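Local coordinates for protein type III effector HopU1 (Pseudomonas syringae pv. tomato, PDB 3U0J) that probably transfers ADP-ribose from NAD+ onto arginine side chains of target proteins, acting as a bacterial type III effector on an RNA-binding target in plant immunity, at residues P82-V87 and N156-V161; V161-G166 and L224-D229; M198-I203 and I242-M247; F250-A255 and F265-I270. One frame throughout, in Å; residues are numbered along the deposited sequence.

Contact 1 (P82-V87 and N156-V161); sequences PEYRDV and NRLMDV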
loop_
_atom_site.group_PDB
_atom_site.type_symbol
_atom_site.label_atom_id
_atom_site.label_comp_id
_atom_site.label_asym_id
_atom_site.label_seq_id
_atom_site.Cartn_x
_atom_site.Cartn_y
_atom_site.Cartn_z
ATOM N N PRO A 82 12.762 16.489 -2.799
ATOM C CA PRO A 82 11.833 17.569 -3.158
ATOM C C PRO A 82 10.431 17.149 -3.622
ATOM O O PRO A 82 9.586 18.031 -3.604
ATOM C CB PRO A 82 12.579 18.321 -4.259
ATOM C CG PRO A 82 14.028 18.069 -3.937
ATOM C CD PRO A 82 14.094 16.670 -3.404
ATOM N N GLU A 83 10.168 15.898 -4.011
ATOM C CA GLU A 83 8.780 15.500 -4.300
ATOM C C GLU A 83 7.884 15.755 -3.093
ATOM O O GLU A 83 6.683 15.920 -3.228
ATOM C CB GLU A 83 8.647 14.018 -4.656
ATOM C CG GLU A 83 9.884 13.371 -5.190
ATOM C CD GLU A 83 10.782 12.879 -4.086
ATOM O OE1 GLU A 83 10.525 11.748 -3.568
ATOM O OE2 GLU A 83 11.744 13.626 -3.759
ATOM N N TYR A 84 8.471 15.760 -1.906
ATOM C CA TYR A 84 7.705 15.911 -0.689
ATOM C C TYR A 84 7.495 17.361 -0.303
ATOM O O TYR A 84 6.961 17.646 0.773
ATOM C CB TYR A 84 8.364 15.143 0.447
ATOM C CG TYR A 84 8.225 13.651 0.267
ATOM C CD1 TYR A 84 7.146 12.959 0.812
ATOM C CD2 TYR A 84 9.158 12.935 -0.466
ATOM C CE1 TYR A 84 7.008 11.604 0.641
ATOM C CE2 TYR A 84 9.035 11.575 -0.628
ATOM C CZ TYR A 84 7.955 10.913 -0.085
ATOM O OH TYR A 84 7.828 9.554 -0.278
ATOM N N ARG A 85 7.873 18.270 -1.200
ATOM C CA ARG A 85 7.831 19.707 -0.914
ATOM C C ARG A 85 6.511 20.119 -0.321
ATOM O O ARG A 85 6.475 20.796 0.696
ATOM C CB ARG A 85 8.076 20.524 -2.171
ATOM C CG ARG A 85 8.213 22.008 -1.906
ATOM C CD ARG A 85 8.338 22.781 -3.212
ATOM N NE ARG A 85 8.137 24.218 -3.019
ATOM C CZ ARG A 85 9.109 25.105 -2.802
ATOM N NH1 ARG A 85 10.397 24.723 -2.746
ATOM N NH2 ARG A 85 8.780 26.386 -2.645
ATOM N N ASP A 86 5.429 19.703 -0.968
ATOM C CA ASP A 86 4.081 20.004 -0.499
ATOM C C ASP A 86 3.350 18.785 0.024
ATOM O O ASP A 86 2.151 18.640 -0.192
ATOM C CB ASP A 86 3.275 20.638 -1.616
ATOM C CG ASP A 86 3.923 21.881 -2.130
ATOM O OD1 ASP A 86 4.359 21.873 -3.301
ATOM O OD2 ASP A 86 4.047 22.847 -1.347
ATOM N N VAL A 87 4.083 17.908 0.698
ATOM C CA VAL A 87 3.497 16.759 1.353
ATOM C C VAL A 87 3.718 16.909 2.854
ATOM O O VAL A 87 4.832 17.180 3.293
ATOM C CB VAL A 87 4.161 15.460 0.882
ATOM C CG1 VAL A 87 3.502 14.268 1.552
ATOM C CG2 VAL A 87 4.073 15.351 -0.623
ATOM N N ASN A 156 -2.082 10.916 -3.212
ATOM C CA ASN A 156 -2.567 11.923 -4.145
ATOM C C ASN A 156 -1.559 13.072 -4.322
ATOM O O ASN A 156 -1.214 13.412 -5.461
ATOM C CB ASN A 156 -3.971 12.434 -3.769
ATOM C CG ASN A 156 -5.098 11.509 -4.262
ATOM O OD1 ASN A 156 -4.935 10.788 -5.232
ATOM N ND2 ASN A 156 -6.250 11.552 -3.595
ATOM N N ARG A 157 -1.097 13.654 -3.205
ATOM C CA ARG A 157 -0.047 14.674 -3.197
ATOM C C ARG A 157 1.147 14.216 -4.039
ATOM O O ARG A 157 1.679 14.974 -4.834
ATOM C CB ARG A 157 0.466 14.897 -1.775
ATOM C CG ARG A 157 0.056 16.170 -1.037
ATOM C CD ARG A 157 -1.384 16.144 -0.789
ATOM N NE ARG A 157 -1.870 16.696 0.482
ATOM C CZ ARG A 157 -2.432 17.899 0.609
ATOM N NH1 ARG A 157 -2.468 18.738 -0.418
ATOM N NH2 ARG A 157 -2.941 18.274 1.769
ATOM N N LEU A 158 1.586 12.977 -3.849
ATOM C CA LEU A 158 2.768 12.480 -4.560
ATOM C C LEU A 158 2.513 12.200 -6.034
ATOM O O LEU A 158 3.335 12.536 -6.883
ATOM C CB LEU A 158 3.327 11.211 -3.908
ATOM C CG LEU A 158 4.081 11.282 -2.578
ATOM C CD1 LEU A 158 4.179 9.886 -1.946
ATOM C CD2 LEU A 158 5.459 11.928 -2.728
ATOM N N MET A 159 1.403 11.544 -6.351
ATOM C CA MET A 159 1.088 11.328 -7.753
ATOM C C MET A 159 0.938 12.695 -8.456
ATOM O O MET A 159 1.237 12.828 -9.627
ATOM C CB MET A 159 -0.139 10.420 -7.922
ATOM C CG MET A 159 0.159 8.929 -7.739
ATOM S SD MET A 159 -1.239 7.832 -8.048
ATOM C CE MET A 159 -2.352 8.526 -6.856
ATOM N N ASP A 160 0.521 13.726 -7.733
ATOM C CA ASP A 160 0.338 15.033 -8.365
ATOM C C ASP A 160 1.627 15.607 -8.892
ATOM O O ASP A 160 1.633 16.283 -9.925
ATOM C CB ASP A 160 -0.299 16.043 -7.422
ATOM C CG ASP A 160 -1.791 15.870 -7.323
ATOM O OD1 ASP A 160 -2.338 15.117 -8.161
ATOM O OD2 ASP A 160 -2.403 16.478 -6.411
ATOM N N VAL A 161 2.724 15.341 -8.196
ATOM C CA VAL A 161 3.990 15.949 -8.569
ATOM C C VAL A 161 4.887 14.986 -9.336
ATOM O O VAL A 161 5.732 15.408 -10.125
ATOM C CB VAL A 161 4.729 16.540 -7.330
ATOM C CG1 VAL A 161 4.649 15.604 -6.148
ATOM C CG2 VAL A 161 6.178 16.836 -7.647
#

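Contact 2 (V161-G166 and L224-D229); sequences VAAFRG and LKRGAD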
loop_
_atom_site.group_PDB
_atom_site.type_symbol
_atom_site.label_atom_id
_atom_site.label_comp_id
_atom_site.label_asym_id
_atom_site.label_seq_id
_atom_site.Cartn_x
_atom_site.Cartn_y
_atom_site.Cartn_z
ATOM N N VAL A 161 2.724 15.341 -8.196
ATOM C CA VAL A 161 3.990 15.949 -8.569
ATOM C C VAL A 161 4.887 14.986 -9.336
ATOM O O VAL A 161 5.732 15.408 -10.125
ATOM C CB VAL A 161 4.729 16.540 -7.330
ATOM C CG1 VAL A 161 4.649 15.604 -6.148
ATOM C CG2 VAL A 161 6.178 16.836 -7.647
ATOM N N ALA A 162 4.695 13.691 -9.129
ATOM C CA ALA A 162 5.692 12.718 -9.570
ATOM C C ALA A 162 5.091 11.351 -9.846
ATOM O O ALA A 162 5.696 10.326 -9.520
ATOM C CB ALA A 162 6.809 12.593 -8.515
ATOM N N ALA A 163 3.910 11.332 -10.446
ATOM C CA ALA A 163 3.274 10.081 -10.813
ATOM C C ALA A 163 4.257 9.087 -11.447
ATOM O O ALA A 163 5.226 9.466 -12.094
ATOM C CB ALA A 163 2.120 10.350 -11.740
ATOM N N PHE A 164 4.005 7.806 -11.256
ATOM C CA PHE A 164 4.850 6.796 -11.853
ATOM C C PHE A 164 4.034 6.110 -12.923
ATOM O O PHE A 164 2.839 5.854 -12.744
ATOM C CB PHE A 164 5.331 5.784 -10.805
ATOM C CG PHE A 164 6.025 4.580 -11.387
ATOM C CD1 PHE A 164 7.399 4.546 -11.506
ATOM C CD2 PHE A 164 5.302 3.485 -11.815
ATOM C CE1 PHE A 164 8.034 3.441 -12.044
ATOM C CE2 PHE A 164 5.932 2.371 -12.353
ATOM C CZ PHE A 164 7.296 2.351 -12.468
ATOM N N ARG A 165 4.686 5.857 -14.049
ATOM C CA ARG A 165 4.109 5.070 -15.107
ATOM C C ARG A 165 5.203 4.097 -15.524
ATOM O O ARG A 165 6.385 4.426 -15.486
ATOM C CB ARG A 165 3.623 5.967 -16.251
ATOM C CG ARG A 165 4.670 6.331 -17.282
ATOM C CD ARG A 165 4.212 7.500 -18.150
ATOM N NE ARG A 165 4.632 8.783 -17.588
ATOM C CZ ARG A 165 5.547 9.588 -18.127
ATOM N NH1 ARG A 165 6.144 9.263 -19.272
ATOM N NH2 ARG A 165 5.859 10.728 -17.521
ATOM N N GLY A 166 4.823 2.871 -15.855
ATOM C CA GLY A 166 5.819 1.856 -16.137
ATOM C C GLY A 166 5.495 0.510 -15.532
ATOM O O GLY A 166 4.390 0.276 -15.058
ATOM N N LEU A 224 1.640 0.269 -15.170
ATOM C CA LEU A 224 0.816 1.275 -14.544
ATOM C C LEU A 224 0.796 2.517 -15.396
ATOM O O LEU A 224 1.829 2.938 -15.938
ATOM C CB LEU A 224 1.397 1.627 -13.176
ATOM C CG LEU A 224 1.495 0.472 -12.181
ATOM C CD1 LEU A 224 2.454 0.817 -11.062
ATOM C CD2 LEU A 224 0.115 0.132 -11.628
ATOM N N LYS A 225 -0.380 3.110 -15.509
ATOM C CA LYS A 225 -0.470 4.436 -16.074
ATOM C C LYS A 225 -0.173 5.454 -14.974
ATOM O O LYS A 225 0.411 6.511 -15.230
ATOM C CB LYS A 225 -1.858 4.668 -16.661
ATOM C CG LYS A 225 -2.238 3.672 -17.737
ATOM C CD LYS A 225 -3.604 3.989 -18.335
ATOM C CE LYS A 225 -3.941 3.044 -19.469
ATOM N NZ LYS A 225 -5.207 3.444 -20.144
ATOM N N ARG A 226 -0.566 5.134 -13.743
ATOM C CA ARG A 226 -0.430 6.093 -12.656
ATOM C C ARG A 226 -0.330 5.441 -11.267
ATOM O O ARG A 226 -1.211 4.694 -10.844
ATOM C CB ARG A 226 -1.587 7.084 -12.718
ATOM C CG ARG A 226 -1.397 8.340 -11.886
ATOM C CD ARG A 226 -2.368 9.460 -12.334
ATOM N NE ARG A 226 -2.717 10.346 -11.222
ATOM C CZ ARG A 226 -2.272 11.589 -11.080
ATOM N NH1 ARG A 226 -1.454 12.121 -11.986
ATOM N NH2 ARG A 226 -2.651 12.301 -10.026
ATOM N N GLY A 227 0.755 5.736 -10.560
ATOM C CA GLY A 227 0.975 5.187 -9.234
ATOM C C GLY A 227 1.909 6.028 -8.375
ATOM O O GLY A 227 2.523 6.985 -8.846
ATOM N N ALA A 228 2.026 5.673 -7.103
ATOM C CA ALA A 228 2.774 6.522 -6.196
ATOM C C ALA A 228 4.111 5.926 -5.783
ATOM O O ALA A 228 4.184 4.821 -5.248
ATOM C CB ALA A 228 1.930 6.865 -4.981
ATOM N N ASP A 229 5.177 6.661 -6.041
ATOM C CA ASP A 229 6.484 6.226 -5.607
ATOM C C ASP A 229 6.684 6.771 -4.204
ATOM O O ASP A 229 6.913 7.963 -4.018
ATOM C CB ASP A 229 7.557 6.740 -6.543
ATOM C CG ASP A 229 8.938 6.388 -6.078
ATOM O OD1 ASP A 229 9.034 5.703 -5.040
ATOM O OD2 ASP A 229 9.926 6.793 -6.743
HETATM O O HOH W 1 5.007 9.572 -7.008
#

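Contact 3 (M198-I203 and I242-M247); sequences MSTTRI and IMLPMM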
loop_
_atom_site.group_PDB
_atom_site.type_symbol
_atom_site.label_atom_id
_atom_site.label_comp_id
_atom_site.label_asym_id
_atom_site.label_seq_id
_atom_site.Cartn_x
_atom_site.Cartn_y
_atom_site.Cartn_z
ATOM N N MET A 198 -2.794 -1.343 -3.155
ATOM C CA MET A 198 -1.854 -2.305 -3.729
ATOM C C MET A 198 -0.409 -1.862 -3.608
ATOM O O MET A 198 -0.060 -0.689 -3.822
ATOM C CB MET A 198 -2.154 -2.641 -5.180
ATOM C CG MET A 198 -1.567 -4.002 -5.561
ATOM S SD MET A 198 -1.649 -4.392 -7.306
ATOM C CE MET A 198 -3.376 -4.761 -7.493
ATOM N N SER A 199 0.438 -2.812 -3.251
ATOM C CA SER A 199 1.842 -2.531 -3.043
ATOM C C SER A 199 2.618 -3.322 -4.060
ATOM O O SER A 199 2.379 -4.514 -4.244
ATOM C CB SER A 199 2.251 -2.945 -1.636
ATOM O OG SER A 199 3.648 -2.831 -1.478
ATOM N N THR A 200 3.545 -2.667 -4.733
ATOM C CA THR A 200 4.245 -3.305 -5.837
ATOM C C THR A 200 5.709 -2.893 -5.804
ATOM O O THR A 200 6.073 -1.960 -5.088
ATOM C CB THR A 200 3.624 -2.890 -7.195
ATOM O OG1 THR A 200 3.964 -1.523 -7.491
ATOM C CG2 THR A 200 2.092 -3.054 -7.174
ATOM N N THR A 201 6.555 -3.569 -6.571
ATOM C CA THR A 201 7.964 -3.192 -6.575
ATOM C C THR A 201 8.499 -3.044 -7.989
ATOM O O THR A 201 8.111 -3.784 -8.877
ATOM C CB THR A 201 8.825 -4.195 -5.798
ATOM O OG1 THR A 201 10.186 -3.768 -5.832
ATOM C CG2 THR A 201 8.743 -5.530 -6.441
ATOM N N ARG A 202 9.382 -2.075 -8.192
ATOM C CA ARG A 202 10.039 -1.912 -9.486
ATOM C C ARG A 202 11.033 -3.039 -9.807
ATOM O O ARG A 202 11.338 -3.303 -10.971
ATOM C CB ARG A 202 10.767 -0.581 -9.532
ATOM C CG ARG A 202 9.912 0.571 -9.975
ATOM C CD ARG A 202 10.730 1.857 -9.962
ATOM N NE ARG A 202 10.820 2.379 -8.606
ATOM C CZ ARG A 202 10.985 3.666 -8.316
ATOM N NH1 ARG A 202 11.093 4.556 -9.304
ATOM N NH2 ARG A 202 11.033 4.059 -7.041
ATOM N N ILE A 203 11.530 -3.699 -8.769
ATOM C CA ILE A 203 12.581 -4.684 -8.924
ATOM C C ILE A 203 12.034 -6.115 -9.002
ATOM O O ILE A 203 11.516 -6.654 -8.010
ATOM C CB ILE A 203 13.571 -4.584 -7.754
ATOM C CG1 ILE A 203 13.889 -3.113 -7.441
ATOM C CG2 ILE A 203 14.827 -5.371 -8.053
ATOM C CD1 ILE A 203 14.473 -2.891 -6.019
ATOM N N ILE A 242 6.091 1.048 -5.380
ATOM C CA ILE A 242 5.081 1.919 -5.929
ATOM C C ILE A 242 3.760 1.444 -5.317
ATOM O O ILE A 242 3.500 0.235 -5.299
ATOM C CB ILE A 242 5.021 1.727 -7.437
ATOM C CG1 ILE A 242 6.386 2.000 -8.066
ATOM C CG2 ILE A 242 3.965 2.606 -8.034
ATOM C CD1 ILE A 242 6.926 3.356 -7.742
ATOM N N MET A 243 2.946 2.371 -4.794
ATOM C CA MET A 243 1.685 2.023 -4.112
ATOM C C MET A 243 0.517 2.597 -4.916
ATOM O O MET A 243 0.645 3.679 -5.499
ATOM C CB MET A 243 1.689 2.560 -2.665
ATOM C CG MET A 243 0.466 2.192 -1.779
ATOM S SD MET A 243 0.571 2.689 -0.021
ATOM C CE MET A 243 1.713 1.487 0.622
ATOM N N LEU A 244 -0.602 1.871 -4.993
ATOM C CA LEU A 244 -1.774 2.361 -5.729
ATOM C C LEU A 244 -2.863 2.823 -4.786
ATOM O O LEU A 244 -2.983 2.301 -3.693
ATOM C CB LEU A 244 -2.362 1.275 -6.627
ATOM C CG LEU A 244 -1.610 0.874 -7.896
ATOM C CD1 LEU A 244 -0.847 2.053 -8.410
ATOM C CD2 LEU A 244 -0.646 -0.224 -7.587
ATOM N N PRO A 245 -3.683 3.790 -5.212
ATOM C CA PRO A 245 -4.841 4.222 -4.417
ATOM C C PRO A 245 -5.869 3.100 -4.270
ATOM O O PRO A 245 -5.890 2.213 -5.115
ATOM C CB PRO A 245 -5.454 5.341 -5.270
ATOM C CG PRO A 245 -4.386 5.748 -6.233
ATOM C CD PRO A 245 -3.581 4.522 -6.487
ATOM N N MET A 246 -6.712 3.155 -3.236
ATOM C CA MET A 246 -7.836 2.224 -3.078
ATOM C C MET A 246 -8.562 1.965 -4.409
ATOM O O MET A 246 -8.633 2.847 -5.268
ATOM C CB MET A 246 -8.853 2.775 -2.070
ATOM C CG MET A 246 -8.376 2.909 -0.640
ATOM S SD MET A 246 -9.599 3.808 0.340
ATOM C CE MET A 246 -10.364 4.837 -0.897
ATOM N N MET A 247 -9.116 0.761 -4.567
ATOM C CA MET A 247 -9.946 0.432 -5.731
ATOM C C MET A 247 -9.240 0.561 -7.075
ATOM O O MET A 247 -9.829 1.042 -8.051
ATOM C CB MET A 247 -11.236 1.256 -5.750
ATOM C CG MET A 247 -12.343 0.646 -4.897
ATOM S SD MET A 247 -12.772 -1.045 -5.353
ATOM C CE MET A 247 -13.338 -1.650 -3.783
HETATM O O HOH W 2 -4.766 -0.375 -4.806
#

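Contact 4 (F250-A255 and F265-I270); sequences FVIEHA and FVLSQI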
loop_
_atom_site.group_PDB
_atom_site.type_symbol
_atom_site.label_atom_id
_atom_site.label_comp_id
_atom_site.label_asym_id
_atom_site.label_seq_id
_atom_site.Cartn_x
_atom_site.Cartn_y
_atom_site.Cartn_z
ATOM N N PHE A 250 -7.613 -3.543 -12.882
ATOM C CA PHE A 250 -6.719 -4.052 -13.945
ATOM C C PHE A 250 -7.355 -5.019 -14.943
ATOM O O PHE A 250 -8.217 -5.825 -14.598
ATOM C CB PHE A 250 -5.469 -4.716 -13.357
ATOM C CG PHE A 250 -4.762 -3.873 -12.341
ATOM C CD1 PHE A 250 -3.724 -3.034 -12.718
ATOM C CD2 PHE A 250 -5.153 -3.900 -11.008
ATOM C CE1 PHE A 250 -3.084 -2.242 -11.787
ATOM C CE2 PHE A 250 -4.517 -3.110 -10.075
ATOM C CZ PHE A 250 -3.478 -2.279 -10.466
ATOM N N VAL A 251 -6.904 -4.923 -16.188
ATOM C CA VAL A 251 -7.213 -5.904 -17.211
ATOM C C VAL A 251 -6.097 -6.934 -17.200
ATOM O O VAL A 251 -4.916 -6.571 -17.237
ATOM C CB VAL A 251 -7.214 -5.248 -18.594
ATOM C CG1 VAL A 251 -7.408 -6.288 -19.684
ATOM C CG2 VAL A 251 -8.280 -4.163 -18.667
ATOM N N ILE A 252 -6.438 -8.214 -17.147
ATOM C CA ILE A 252 -5.388 -9.212 -17.293
ATOM C C ILE A 252 -5.130 -9.480 -18.766
ATOM O O ILE A 252 -5.927 -10.144 -19.415
ATOM C CB ILE A 252 -5.745 -10.511 -16.594
ATOM C CG1 ILE A 252 -6.175 -10.210 -15.152
ATOM C CG2 ILE A 252 -4.557 -11.458 -16.642
ATOM C CD1 ILE A 252 -6.834 -11.356 -14.435
ATOM N N GLU A 253 -4.030 -8.947 -19.294
ATOM C CA GLU A 253 -3.686 -9.124 -20.710
ATOM C C GLU A 253 -3.257 -10.562 -21.060
ATOM O O GLU A 253 -3.726 -11.117 -22.047
ATOM C CB GLU A 253 -2.594 -8.132 -21.160
ATOM C CG GLU A 253 -2.776 -6.665 -20.730
ATOM C CD GLU A 253 -3.571 -5.828 -21.726
ATOM O OE1 GLU A 253 -3.569 -4.575 -21.605
ATOM O OE2 GLU A 253 -4.198 -6.422 -22.629
ATOM N N HIS A 254 -2.368 -11.153 -20.260
ATOM C CA HIS A 254 -1.842 -12.494 -20.537
ATOM C C HIS A 254 -1.771 -13.305 -19.256
ATOM O O HIS A 254 -1.728 -12.746 -18.176
ATOM C CB HIS A 254 -0.446 -12.417 -21.172
ATOM C CG HIS A 254 -0.336 -11.407 -22.277
ATOM N ND1 HIS A 254 -0.816 -11.638 -23.552
ATOM C CD2 HIS A 254 0.192 -10.156 -22.295
ATOM C CE1 HIS A 254 -0.590 -10.573 -24.306
ATOM N NE2 HIS A 254 0.019 -9.661 -23.570
ATOM N N ALA A 255 -1.744 -14.625 -19.371
ATOM C CA ALA A 255 -1.683 -15.494 -18.199
ATOM C C ALA A 255 -1.112 -16.840 -18.611
ATOM O O ALA A 255 -1.657 -17.499 -19.488
ATOM C CB ALA A 255 -3.071 -15.676 -17.617
ATOM N N PHE A 265 0.767 -13.605 -14.350
ATOM C CA PHE A 265 -0.319 -12.829 -14.947
ATOM C C PHE A 265 0.161 -11.443 -15.291
ATOM O O PHE A 265 0.746 -10.748 -14.456
ATOM C CB PHE A 265 -1.528 -12.765 -14.024
ATOM C CG PHE A 265 -1.986 -14.093 -13.598
ATOM C CD1 PHE A 265 -2.936 -14.768 -14.330
ATOM C CD2 PHE A 265 -1.417 -14.704 -12.492
ATOM C CE1 PHE A 265 -3.334 -16.033 -13.962
ATOM C CE2 PHE A 265 -1.809 -15.959 -12.101
ATOM C CZ PHE A 265 -2.775 -16.633 -12.840
ATOM N N VAL A 266 -0.059 -11.052 -16.537
ATOM C CA VAL A 266 0.318 -9.722 -16.964
ATOM C C VAL A 266 -0.884 -8.837 -16.803
ATOM O O VAL A 266 -1.942 -9.118 -17.353
ATOM C CB VAL A 266 0.794 -9.688 -18.418
ATOM C CG1 VAL A 266 0.840 -8.246 -18.906
ATOM C CG2 VAL A 266 2.156 -10.364 -18.537
ATOM N N LEU A 267 -0.713 -7.781 -16.015
ATOM C CA LEU A 267 -1.792 -6.860 -15.693
ATOM C C LEU A 267 -1.620 -5.500 -16.362
ATOM O O LEU A 267 -0.507 -5.055 -16.610
ATOM C CB LEU A 267 -1.870 -6.675 -14.186
ATOM C CG LEU A 267 -2.885 -7.557 -13.469
ATOM C CD1 LEU A 267 -2.739 -8.991 -13.888
ATOM C CD2 LEU A 267 -2.732 -7.403 -11.964
ATOM N N SER A 268 -2.733 -4.840 -16.639
ATOM C CA SER A 268 -2.699 -3.508 -17.220
ATOM C C SER A 268 -3.663 -2.578 -16.475
ATOM O O SER A 268 -4.863 -2.850 -16.402
ATOM C CB SER A 268 -3.065 -3.580 -18.691
ATOM O OG SER A 268 -2.740 -2.379 -19.339
ATOM N N GLN A 269 -3.136 -1.492 -15.912
ATOM C CA GLN A 269 -3.954 -0.572 -15.131
ATOM C C GLN A 269 -4.949 0.193 -15.998
ATOM O O GLN A 269 -4.626 0.635 -17.108
ATOM C CB GLN A 269 -3.078 0.418 -14.372
ATOM C CG GLN A 269 -3.837 1.267 -13.379
ATOM C CD GLN A 269 -2.968 2.340 -12.745
ATOM O OE1 GLN A 269 -1.949 2.748 -13.312
ATOM N NE2 GLN A 269 -3.366 2.800 -11.558
ATOM N N ILE A 270 -6.158 0.343 -15.469
ATOM C CA ILE A 270 -7.209 1.130 -16.090
ATOM C C ILE A 270 -7.261 2.539 -15.489
ATOM O O ILE A 270 -7.128 2.716 -14.262
ATOM C CB ILE A 270 -8.543 0.448 -15.857
ATOM C CG1 ILE A 270 -8.558 -0.879 -16.595
ATOM C CG2 ILE A 270 -9.698 1.329 -16.307
ATOM C CD1 ILE A 270 -9.736 -1.718 -16.258
#

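Contact 1 (P82-V87 and N156-V161)
Helix 145-162 packs its last turns against the loop between helices 75-80 and 89-99, where Leu158 rests on the ring of Tyr84 and Arg157 lies alongside Val87. One methyl makes the main approach: Leu158 CD2 lies over one face of the Tyr84 ring, 3.9 Å from its centroid and 18° off the normal, a CH-pi contact displaced toward the CE1-CZ rim. A chi1 of -73° sets Leu158 CG beside its backbone N, from where CD2 reaches the ring. The other branch, CD1, reaches the tyrosine hydroxyl. Leu158 CD2 also touches Val87 CG2 at 4.3 Å, so a single branch of the leucine bridges ring and valine. On the next flank of the helix, Val87 CG2 meets Arg157 CB at 3.8 Å, the two side chains sliding past each other in opposite directions. Across this contact Arg157 uses its aliphatic base, CB and CG; its head goes to Glu91 in a salt bridge and to Ser39. Val161 CG1 sits 3.6 Å from the carbonyl O of Glu83. A type I turn from Tyr84 to Val87, closed by Val87 N on Tyr84 O, shapes the loop. Phe77 and Cys92 touch Tyr84, and Ile95 touches Leu158. With no hydrogen bond passing between the two segments, the attachment rests on van der Waals packing about the leucine, while the charged end of Arg157 is paired beside it.

Contact 2 (V161-G166 and L224-D229)
Phe164 swings its CG away from its own backbone N (chi1 170°), whereas Leu224 turns CG beside its N (chi1 -60°); from these settings the two side chains reach each other at about a right angle. Leu224 CD1 lies obliquely against the ring, 4.0 Å from Phe164 CD2 and about as far from CE2. Beneath them the backbones pair. Phe164 N donates to Gly227 O at 2.9 Å, and Gly227 N returns a weak bond to Phe164 O. Further on, Gly166 and Leu224 exchange two bonds: Leu224 N to Gly166 O is the straighter, 2.8 Å and 170° at the hydrogen, while Gly166 N meets a lone pair of Leu224 O at 3.0 Å. Between these antiparallel pairs the register slips by one residue, a beta bulge in which Lys225 and Arg226 stand opposite Arg165 alone. The chain turns a corner there, passing from the mixed sheet that holds strand 218-224 into the small antiparallel sheet that holds strand 227-229. The backbone of Gly166 is one only glycine takes easily, since a CB would press on the carbonyl O of Arg165. Gln269 OE1 accepts from Arg226 N at the corner, and Ile242 touches both Phe164 and Leu224. On the flank, Ala163 CB packs against the extended side chain of Arg226, 4.0 Å from NH1. Where helix 145-162 gives way to strand 164-165, a water donates to Ala162 O and accepts from Asp229 N, the latter at 3.1 Å.

Contact 3 (M198-I203 and I242-M247)
The carbonyl O of Ile242 is gripped twice by Thr200, through the backbone N at 3.0 Å and through the hydroxyl OG1 at 2.8 Å. The backbone N comes nearly along the C=O axis, whereas OG1 approaches from a position tilted out of the carbonyl plane. Thr200 can do this because chi1 of 72° sets OG1 between its own N and carbonyl carbon. Ser199-Thr200-Thr201 probably corresponds to the Ser-Thr-Ser strand motif of arginine-specific ADP-ribosyltransferases, with threonine in the third place, and Ile242 directly follows Glu239-Glu240-Glu241, which fits their Glu-x-Glu motif; Arg170, on a neighbouring strand, probably supplies the family's arginine. Ser199 OG makes a weak bond to Glu241 OE2, consistent with a serine that steadies the glutamate. The strands run antiparallel: Thr200 with Ile242 is a hydrogen-bonded pair, completed by Ile242 N to Thr200 O, and Ser199 with Met243 a non-hydrogen-bonded one. Beyond it, Leu244 N donates to Met198 O at 2.9 Å, in the carbonyl plane. Thr200 and Ile242 face Val168 on strand 167-172, while Met243 turns the other way, onto Leu151 and Leu155 of helix 145-162. Leu244 CD2 fills in beside the strand, 3.7 Å from Met198 CB and 4.0 Å from Thr200 CG2. At the far end Ile242 CD1 lies over one face of the Arg202 guanidinium, toward its rim; the guanidinium is itself paired with Asp229 in a salt bridge. Where the strands part, a water accepts from Met198 N at 2.7 Å and lies 2.8 Å from Pro245 O.

Contact 4 (F250-A255 and F265-I270)
Phe250 and Leu267, crossing at about a right angle, open the packed face of the beta hairpin formed by strands 248-257 and 263-269. Leu267 CG sits 3.8 Å from Phe250 CB, and its CD1 lies beside Ile252 CG1, the two side chains pointing the same way. The Phe250 ring crosses Gln269 obliquely, with CE1 3.7 Å from Gln269 CB. Farther along, Ala255 CB touches Phe265 CD1, and Ile252 CG2 comes to the edge of the same ring. Helix 176-188 covers this end of the face through Leu185 and Phe186 on Ile252 and an edge-to-face contact of Tyr183 with Phe265; Tyr192 lies against Phe250 and Leu267. The opposite face, carrying Val251, His254, Val266 and Ser268, is more exposed and more loosely assembled. There His254 presents the edge of its imidazole to Val266, with CD2 3.9 Å from CG1, and Glu253, bent at chi2 (-90°), reaches over from a bulge to Ser268. Glu253 and His254 both stand opposite Val266, a classic beta bulge. Glu253 N gives Val266 O a weak bond (128° at the hydrogen), while Val266 N to His254 O is straighter, at 2.9 Å. Before the bulge the pairing is regular, Val251 and Ser268 bonding in both directions, with Ser268 N 2.8 Å from Val251 O. At the chain terminus Ile270 CD1 crosses over to Val251 CG2, 3.7 Å away.

In the fold
From contact 1 to contact 4 the sites run across the chain, their centres about 28 Å apart at the extremes. Contact 1 closes before contact 2 opens; they share Val161 and the end of helix 145-162, and Met159 packs from that helix onto Gly227 and Pro245. Contacts 2 and 3, centres about 9 Å apart, alternate along the chain and meet in one antiparallel sheet, where Ala228 O pairs with Met243 N. Contact 4 follows contact 3 and belongs to the mixed sheet, reached by Gln269 from contact 2 and by Phe250, which touches Met198. The presumed NAD+-site motifs are shared between the small antiparallel sheet and the edge of the mixed sheet that includes the hairpin.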